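Local coordinates for aspartate aminotransferase (Leishmania major, PDB 4H51), which probably catalyses the transfer of the amino group between aspartate and 2-oxoglutarate, as a pyridoxal-phosphate-dependent homodimer, at residues Lys37-Ala42 / Asn48-Ala53. Numbering follows the deposited sequence.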
loop_
_atom_site.group_PDB
_atom_site.type_symbol
_atom_site.label_atom_id
_atom_site.label_comp_id
_atom_site.label_asym_id
_atom_site.label_seq_id
_atom_site.Cartn_x
_atom_site.Cartn_y
_atom_site.Cartn_z
ATOM N N LYS B 37 -1.052 -21.707 -4.467
ATOM C CA LYS B 37 0.332 -22.189 -4.267
ATOM C C LYS B 37 0.394 -23.704 -4.495
ATOM O O LYS B 37 1.300 -24.204 -5.208
ATOM C CB LYS B 37 0.856 -21.797 -2.868
ATOM N N ARG B 38 -0.557 -24.451 -3.937
ATOM C CA ARG B 38 -0.583 -25.912 -4.199
ATOM C C ARG B 38 -0.741 -26.207 -5.698
ATOM O O ARG B 38 0.034 -26.964 -6.294
ATOM C CB ARG B 38 -1.723 -26.585 -3.455
ATOM C CG ARG B 38 -1.952 -28.035 -3.884
ATOM C CD ARG B 38 -3.170 -28.584 -3.176
ATOM N NE ARG B 38 -3.555 -29.919 -3.645
ATOM C CZ ARG B 38 -4.638 -30.571 -3.221
ATOM N NH1 ARG B 38 -5.457 -30.004 -2.337
ATOM N NH2 ARG B 38 -4.941 -31.775 -3.687
ATOM N N ALA B 39 -1.764 -25.594 -6.301
ATOM C CA ALA B 39 -2.033 -25.757 -7.731
ATOM C C ALA B 39 -0.765 -25.552 -8.596
ATOM O O ALA B 39 -0.511 -26.327 -9.515
ATOM C CB ALA B 39 -3.151 -24.802 -8.155
ATOM N N ALA B 40 -0.004 -24.492 -8.303
ATOM C CA ALA B 40 1.179 -24.120 -9.095
ATOM C C ALA B 40 2.289 -25.116 -8.886
ATOM O O ALA B 40 3.132 -25.310 -9.771
ATOM C CB ALA B 40 1.666 -22.718 -8.748
ATOM N N ALA B 41 2.295 -25.721 -7.702
ATOM C CA ALA B 41 3.295 -26.719 -7.346
ATOM C C ALA B 41 2.958 -28.104 -7.933
ATOM O O ALA B 41 3.856 -28.933 -8.104
ATOM C CB ALA B 41 3.443 -26.774 -5.824
ATOM N N ALA B 42 1.704 -28.372 -8.286
ATOM C CA ALA B 42 1.345 -29.768 -8.695
ATOM C C ALA B 42 1.964 -30.254 -10.026
ATOM O O ALA B 42 2.205 -29.463 -10.952
ATOM C CB ALA B 42 -0.149 -29.939 -8.765
ATOM N N ASN B 48 -5.057 -25.161 -13.275
ATOM C CA ASN B 48 -4.926 -24.318 -12.143
ATOM C C ASN B 48 -5.969 -23.206 -12.318
ATOM O O ASN B 48 -5.701 -22.204 -12.984
ATOM C CB ASN B 48 -3.504 -23.787 -12.008
ATOM C CG ASN B 48 -3.354 -22.810 -10.866
ATOM O OD1 ASN B 48 -4.320 -22.499 -10.177
ATOM N ND2 ASN B 48 -2.144 -22.299 -10.674
ATOM N N LEU B 49 -7.145 -23.399 -11.721
ATOM C CA LEU B 49 -8.220 -22.426 -11.845
ATOM C C LEU B 49 -8.591 -21.708 -10.535
ATOM O O LEU B 49 -9.767 -21.349 -10.339
ATOM C CB LEU B 49 -9.471 -23.118 -12.414
ATOM C CG LEU B 49 -9.215 -24.055 -13.604
ATOM C CD1 LEU B 49 -10.501 -24.778 -13.985
ATOM C CD2 LEU B 49 -8.625 -23.243 -14.760
ATOM N N VAL B 50 -7.598 -21.457 -9.685
ATOM C CA VAL B 50 -7.858 -20.865 -8.339
ATOM C C VAL B 50 -8.000 -19.370 -8.350
ATOM O O VAL B 50 -9.151 -18.889 -8.285
ATOM C CB VAL B 50 -6.818 -21.274 -7.292
ATOM C CG1 VAL B 50 -7.197 -20.677 -5.928
ATOM C CG2 VAL B 50 -6.704 -22.800 -7.246
ATOM N N ILE B 51 -6.900 -18.608 -8.439
ATOM C CA ILE B 51 -6.982 -17.149 -8.475
ATOM C C ILE B 51 -7.602 -16.613 -9.727
ATOM O O ILE B 51 -7.321 -17.107 -10.818
ATOM C CB ILE B 51 -5.576 -16.442 -8.296
ATOM C CG1 ILE B 51 -5.099 -16.600 -6.873
ATOM C CG2 ILE B 51 -5.643 -14.950 -8.617
ATOM C CD1 ILE B 51 -3.644 -16.216 -6.679
ATOM N N GLY B 52 -8.437 -15.594 -9.567
ATOM C CA GLY B 52 -8.997 -14.847 -10.662
ATOM C C GLY B 52 -7.982 -13.972 -11.410
ATOM O O GLY B 52 -8.034 -12.732 -11.307
ATOM N N ALA B 53 -7.092 -14.604 -12.180
ATOM C CA ALA B 53 -6.119 -13.905 -13.002
ATOM C C ALA B 53 -6.253 -14.431 -14.452
ATOM O O ALA B 53 -6.396 -15.623 -14.657
ATOM C CB ALA B 53 -4.711 -14.124 -12.465
#
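What stands out here is a methyl group lying on the face of an amide: CB of A39, on the last full turn of helix 31-41, sits almost directly over the side-chain amide of N48. A39 CB lies 3.4 Å from N48 CG and 3.3 Å from N48 OD1, and ND2 is little farther away. The approach is close to the perpendicular to the amide plane, so the methyl meets the pi face. N48 puts its amide there by turning CG anti to its own backbone N (chi1 176°). Within the loop, V50 N reaches back to N48 OD1 in a nearly straight (168°) but weak hydrogen bond of 3.5 Å, which can add only modestly to holding the amide's orientation. V50 CG2 joins the edge of the patch, 4.2 Å from A39 CB. Toward A40 the amide comes no closer than 3.9 Å, N48 ND2 to the backbone N of A40, and no hydrogen bond crosses between the segments.

The contact brings the end of helix 31-41 against the chain leaving strand 47-48, which pairs in parallel with strand 385-386; F386 of that strand packs on both A39 and V50. Farther along, V50 O accepts a hydrogen bond from R392, and the second subunit lies beside the loop, its Y83 against I51 and its E82 against A53. The direct contact is thus a small van der Waals one, an apolar methyl against a flat polar group, offering shape and dispersion; the polar ties lie beside it, in K46 NZ bonding to A39 O and A42 O and in the weak bond from V50 N.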